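Local atomic coordinates of UDP-4-amino-4,6-dideoxy-N-acetyl-beta-L-altrosamine transaminase (Helicobacter pylori, PDB entry 2FN6), a protein that catalyses the pyridoxal phosphate-dependent amino transfer from glutamate to a UDP-linked 4-keto sugar, the second step in making pseudaminic acid for flagellin modification. Residues L45-A50 with V194-E199; A72-I77 with R121-V126. All blocks are in the same frame, centred on the assembly; numbering follows the deposited sequence.

Contact 1 (L45-A50 with V194-E199)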
loop_
_atom_site.group_PDB
_atom_site.type_symbol
_atom_site.label_atom_id
_atom_site.label_comp_id
_atom_site.label_asym_id
_atom_site.label_seq_id
_atom_site.Cartn_x
_atom_site.Cartn_y
_atom_site.Cartn_z
ATOM N N LEU A 45 -16.832 15.616 -5.821
ATOM C CA LEU A 45 -15.945 16.760 -5.763
ATOM C C LEU A 45 -16.049 17.685 -6.991
ATOM O O LEU A 45 -15.495 18.781 -6.995
ATOM C CB LEU A 45 -14.497 16.273 -5.605
ATOM C CG LEU A 45 -14.119 15.476 -4.352
ATOM C CD1 LEU A 45 -12.814 14.732 -4.566
ATOM C CD2 LEU A 45 -14.041 16.400 -3.128
ATOM N N GLY A 46 -16.763 17.244 -8.023
ATOM C CA GLY A 46 -16.813 17.972 -9.293
ATOM C C GLY A 46 -15.471 18.035 -10.012
ATOM O O GLY A 46 -15.075 19.093 -10.498
ATOM N N VAL A 47 -14.760 16.911 -10.072
ATOM C CA VAL A 47 -13.487 16.858 -10.797
ATOM C C VAL A 47 -13.568 15.815 -11.892
ATOM O O VAL A 47 -14.529 15.045 -11.953
ATOM C CB VAL A 47 -12.253 16.594 -9.867
ATOM C CG1 VAL A 47 -12.015 17.763 -8.927
ATOM C CG2 VAL A 47 -12.420 15.298 -9.080
ATOM N N LYS A 48 -12.556 15.788 -12.752
ATOM C CA LYS A 48 -12.567 14.899 -13.908
ATOM C C LYS A 48 -12.032 13.498 -13.630
ATOM O O LYS A 48 -12.562 12.514 -14.149
ATOM C CB LYS A 48 -11.819 15.531 -15.089
ATOM C CG LYS A 48 -12.733 16.321 -16.010
ATOM C CD LYS A 48 -11.976 17.266 -16.935
ATOM C CE LYS A 48 -12.950 18.190 -17.648
ATOM N NZ LYS A 48 -12.247 19.128 -18.563
ATOM N N HIS A 49 -10.984 13.408 -12.815
ATOM C CA HIS A 49 -10.287 12.139 -12.624
ATOM C C HIS A 49 -9.959 11.806 -11.164
ATOM O O HIS A 49 -9.522 12.667 -10.382
ATOM C CB HIS A 49 -9.022 12.115 -13.478
ATOM C CG HIS A 49 -9.277 12.350 -14.934
ATOM N ND1 HIS A 49 -9.976 11.457 -15.720
ATOM C CD2 HIS A 49 -8.942 13.384 -15.744
ATOM C CE1 HIS A 49 -10.048 11.926 -16.953
ATOM N NE2 HIS A 49 -9.426 13.091 -16.995
ATOM N N ALA A 50 -10.153 10.539 -10.812
ATOM C CA ALA A 50 -9.876 10.069 -9.463
ATOM C C ALA A 50 -9.182 8.723 -9.487
ATOM O O ALA A 50 -9.590 7.829 -10.235
ATOM C CB ALA A 50 -11.159 9.983 -8.675
ATOM N N VAL A 194 -6.984 13.093 -6.865
ATOM C CA VAL A 194 -7.937 13.602 -7.829
ATOM C C VAL A 194 -7.295 14.722 -8.666
ATOM O O VAL A 194 -6.462 15.497 -8.185
ATOM C CB VAL A 194 -9.282 14.038 -7.183
ATOM C CG1 VAL A 194 -9.900 12.896 -6.370
ATOM C CG2 VAL A 194 -9.132 15.276 -6.328
ATOM N N THR A 195 -7.673 14.775 -9.937
ATOM C CA THR A 195 -7.126 15.757 -10.850
ATOM C C THR A 195 -8.065 16.102 -12.017
ATOM O O THR A 195 -8.997 15.348 -12.344
ATOM C CB THR A 195 -5.781 15.297 -11.419
ATOM O OG1 THR A 195 -5.215 16.374 -12.166
ATOM C CG2 THR A 195 -5.952 14.076 -12.317
ATOM N N ASN A 196 -7.799 17.248 -12.642
ATOM C CA ASN A 196 -8.503 17.640 -13.849
ATOM C C ASN A 196 -7.667 17.400 -15.123
ATOM O O ASN A 196 -8.174 17.539 -16.241
ATOM C CB ASN A 196 -9.008 19.080 -13.723
ATOM C CG ASN A 196 -10.345 19.169 -12.985
ATOM O OD1 ASN A 196 -11.263 18.395 -13.246
ATOM N ND2 ASN A 196 -10.461 20.126 -12.074
ATOM N N ASP A 197 -6.408 16.997 -14.943
ATOM C CA ASP A 197 -5.472 16.731 -16.054
ATOM C C ASP A 197 -5.436 15.242 -16.412
ATOM O O ASP A 197 -4.932 14.418 -15.650
ATOM C CB ASP A 197 -4.065 17.259 -15.708
ATOM C CG ASP A 197 -3.029 17.007 -16.818
ATOM O OD1 ASP A 197 -2.681 15.835 -17.108
ATOM O OD2 ASP A 197 -2.528 18.002 -17.382
ATOM N N SER A 198 -5.959 14.912 -17.588
ATOM C CA SER A 198 -6.089 13.524 -18.025
ATOM C C SER A 198 -4.764 12.781 -18.149
ATOM O O SER A 198 -4.711 11.565 -17.959
ATOM C CB SER A 198 -6.844 13.450 -19.350
ATOM O OG SER A 198 -6.907 12.111 -19.817
ATOM N N GLU A 199 -3.701 13.506 -18.471
ATOM C CA GLU A 199 -2.391 12.888 -18.654
ATOM C C GLU A 199 -1.798 12.449 -17.318
ATOM O O GLU A 199 -1.229 11.358 -17.205
ATOM C CB GLU A 199 -1.445 13.837 -19.407
ATOM C CG GLU A 199 -1.376 13.585 -20.925
ATOM C CD GLU A 199 -0.589 12.313 -21.291
ATOM O OE1 GLU A 199 -0.998 11.602 -22.243
ATOM O OE2 GLU A 199 0.438 12.026 -20.626
#
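V194 packs against the turn that leads from helix 32-45 into strand 49-53, and three apolar side chains close on it. Its CG1, set anti to the carbonyl carbon (chi1 -55°), meets both L45 CD1 and A50 CB, each at 3.9 Å, while CG2 of V47 touches V194 CB. The L45 and V47 side chains each run roughly at right angles to that of V194. On the other face of this antiparallel pairing, H49 and T195 stand side by side, with H49 CB 3.8 Å from T195 CG2. The imidazole reaches past T195 to S198, whose CB is 3.5 Å from H49 NE2; K48 CB lies over one face of the ring, toward its rim.

Bonds from H49 N to T195 O and from T195 N to H49 O, each 2.8 Å, make H49/T195 a hydrogen-bonded antiparallel pair; A50/V194 is the non-hydrogen-bonded one. Past the strand end, N196 crosses K48 at about a right angle, and its OD1 accepts from K48 N (3.0 Å) in a bent bond. T195 OG1 accepts from D197 N, forming an ST turn, and is also hydrogen-bonded to L173 O, just before strand 174-178. At the N-cap of helix 198-207, D197 OD1 accepts from L200 N and, weakly, from E199 N; H201 of that helix meets the H49 ring. Strand 174-178 flanks the other edge of strand 191-195, its F177 touching L45 and V194.

Contact 2 (A72-I77 with R121-V126); sequences ADRNEI and RTKAIV
R121 sets its CG anti to the carbonyl carbon (chi1 -35°) and bends again at chi2 and chi3, which brings its guanidinium alongside the A72-D73 backbone, just before strand 76-79. There NH2 donates to A72 O at 3.0 Å, with the acceptor lying in the guanidinium plane. The grip rests mainly on this bond; NE adds a weak, bent second one to D73 O. Two polar side chains lie against the R121 methylenes: N75 ND2 is 3.3 Å from R121 CB, and the E76 carboxylate, at the end of an extended chain, places OE1 3.4 Å from R121 CG. The carboxylate and guanidinium planes are only 21° apart, but their charged atoms do not touch.

E76 pairs in parallel with T122: its N donates to R121 O from above the carbonyl plane, and its O accepts from K123 N at 2.8 Å. That donor lies nearly on the line of the E76 C=O bond, though the N-H itself is bent away from it. K123 packs its CG against R74 O and R74 CB, bringing R74 NE within 4.3 Å of the like-charged K123 NZ. Farther along, I77 sets CG1 against A124 CB and CG2 against V126 CG2, the latter at 3.5 Å. The contact thus joins adjacent parallel strands of the large-domain mixed sheet, with helix 86-93 packed on I77 and V126 through L91 and T87. Strand 76-79 runs between strands 122-128 and 97-100.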
loop_
_atom_site.group_PDB
_atom_site.type_symbol
_atom_site.label_atom_id
_atom_site.label_comp_id
_atom_site.label_asym_id
_atom_site.label_seq_id
_atom_site.Cartn_x
_atom_site.Cartn_y
_atom_site.Cartn_z
ATOM N N ALA A 72 17.533 17.677 -11.148
ATOM C CA ALA A 72 18.347 18.118 -10.010
ATOM C C ALA A 72 18.455 19.645 -9.907
ATOM O O ALA A 72 18.839 20.164 -8.855
ATOM C CB ALA A 72 19.729 17.472 -10.047
ATOM N N ASP A 73 18.104 20.341 -10.994
ATOM C CA ASP A 73 18.076 21.814 -11.051
ATOM C C ASP A 73 16.765 22.413 -10.532
ATOM O O ASP A 73 16.736 23.580 -10.133
ATOM C CB ASP A 73 18.303 22.326 -12.484
ATOM C CG ASP A 73 19.591 21.801 -13.116
ATOM O OD1 ASP A 73 19.640 21.763 -14.366
ATOM O OD2 ASP A 73 20.543 21.427 -12.389
ATOM N N ARG A 74 15.686 21.628 -10.571
ATOM C CA ARG A 74 14.383 22.061 -10.048
ATOM C C ARG A 74 13.913 21.089 -8.958
ATOM O O ARG A 74 12.995 20.289 -9.167
ATOM C CB ARG A 74 13.337 22.194 -11.173
ATOM C CG ARG A 74 13.587 23.340 -12.159
ATOM C CD ARG A 74 14.308 22.847 -13.423
ATOM N NE ARG A 74 13.380 22.501 -14.507
ATOM C CZ ARG A 74 13.675 21.714 -15.542
ATOM N NH1 ARG A 74 14.877 21.157 -15.655
ATOM N NH2 ARG A 74 12.762 21.474 -16.468
ATOM N N ASN A 75 14.547 21.198 -7.791
ATOM C CA ASN A 75 14.561 20.152 -6.771
ATOM C C ASN A 75 14.025 20.595 -5.414
ATOM O O ASN A 75 14.078 19.837 -4.441
ATOM C CB ASN A 75 15.997 19.638 -6.592
ATOM C CG ASN A 75 16.875 20.605 -5.794
ATOM O OD1 ASN A 75 17.604 20.195 -4.894
ATOM N ND2 ASN A 75 16.788 21.892 -6.105
ATOM N N GLU A 76 13.549 21.829 -5.334
ATOM C CA GLU A 76 13.001 22.331 -4.096
ATOM C C GLU A 76 11.504 22.513 -4.245
ATOM O O GLU A 76 11.017 22.990 -5.281
ATOM C CB GLU A 76 13.673 23.640 -3.683
ATOM C CG GLU A 76 15.101 23.466 -3.159
ATOM C CD GLU A 76 15.859 24.791 -2.922
ATOM O OE1 GLU A 76 17.116 24.759 -2.980
ATOM O OE2 GLU A 76 15.223 25.846 -2.678
ATOM N N ILE A 77 10.777 22.102 -3.210
ATOM C CA ILE A 77 9.343 22.303 -3.152
ATOM C C ILE A 77 9.021 22.967 -1.828
ATOM O O ILE A 77 9.521 22.561 -0.785
ATOM C CB ILE A 77 8.570 20.970 -3.320
ATOM C CG1 ILE A 77 8.590 20.540 -4.789
ATOM C CG2 ILE A 77 7.137 21.098 -2.802
ATOM C CD1 ILE A 77 8.038 19.162 -5.049
ATOM N N ARG A 121 15.433 26.934 -7.990
ATOM C CA ARG A 121 15.216 25.510 -7.741
ATOM C C ARG A 121 13.731 25.159 -7.553
ATOM O O ARG A 121 13.336 24.011 -7.742
ATOM C CB ARG A 121 16.027 25.027 -6.520
ATOM C CG ARG A 121 17.424 25.659 -6.282
ATOM C CD ARG A 121 18.386 25.460 -7.440
ATOM N NE ARG A 121 18.822 24.074 -7.611
ATOM C CZ ARG A 121 20.035 23.622 -7.302
ATOM N NH1 ARG A 121 20.945 24.441 -6.792
ATOM N NH2 ARG A 121 20.342 22.348 -7.502
ATOM N N THR A 122 12.919 26.152 -7.191
ATOM C CA THR A 122 11.519 25.943 -6.827
ATOM C C THR A 122 10.717 25.312 -7.954
ATOM O O THR A 122 10.746 25.805 -9.083
ATOM C CB THR A 122 10.859 27.256 -6.407
ATOM O OG1 THR A 122 11.796 28.030 -5.653
ATOM C CG2 THR A 122 9.641 26.989 -5.542
ATOM N N LYS A 123 10.015 24.217 -7.631
ATOM C CA LYS A 123 9.250 23.435 -8.603
ATOM C C LYS A 123 7.758 23.481 -8.298
ATOM O O LYS A 123 6.928 23.433 -9.217
ATOM C CB LYS A 123 9.707 21.976 -8.582
ATOM C CG LYS A 123 9.845 21.288 -9.954
ATOM C CD LYS A 123 8.622 21.399 -10.852
ATOM C CE LYS A 123 8.691 20.407 -12.011
ATOM N NZ LYS A 123 9.942 20.418 -12.849
ATOM N N ALA A 124 7.422 23.557 -7.006
ATOM C CA ALA A 124 6.025 23.506 -6.556
ATOM C C ALA A 124 5.780 24.050 -5.156
ATOM O O ALA A 124 6.703 24.176 -4.343
ATOM C CB ALA A 124 5.499 22.086 -6.637
ATOM N N ILE A 125 4.515 24.378 -4.898
ATOM C CA ILE A 125 4.019 24.602 -3.549
ATOM C C ILE A 125 3.080 23.449 -3.200
ATOM O O ILE A 125 2.143 23.137 -3.958
ATOM C CB ILE A 125 3.229 25.917 -3.419
ATOM C CG1 ILE A 125 3.942 27.081 -4.137
ATOM C CG2 ILE A 125 2.922 26.212 -1.950
ATOM C CD1 ILE A 125 5.147 27.656 -3.424
ATOM N N VAL A 126 3.351 22.816 -2.058
ATOM C CA VAL A 126 2.480 21.797 -1.493
ATOM C C VAL A 126 1.783 22.360 -0.266
ATOM O O VAL A 126 2.417 22.550 0.766
ATOM C CB VAL A 126 3.261 20.530 -1.096
ATOM C CG1 VAL A 126 2.352 19.565 -0.331
ATOM C CG2 VAL A 126 3.860 19.840 -2.334
#

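Both contacts belong to one mixed seven-stranded sheet, the large-domain sheet of a fold type I pyridoxal phosphate enzyme. Contact 1 joins the outermost strand 49-53 to the antiparallel strand 191-195, whereas contact 2 ties neighbouring parallel strands beyond 174-178 and 150-154. Their centres lie 23 Å apart and their nearest atoms about 12 Å, without touching; along the chain, contact 2 is nested inside the loop that contact 1 closes. Neither forms the substrate site itself: the side chain of V194 is about 11 Å from those of A56 and S178, and that of V126 about 12 Å from that of A56, A56 and S178 being the substrate-binding residues.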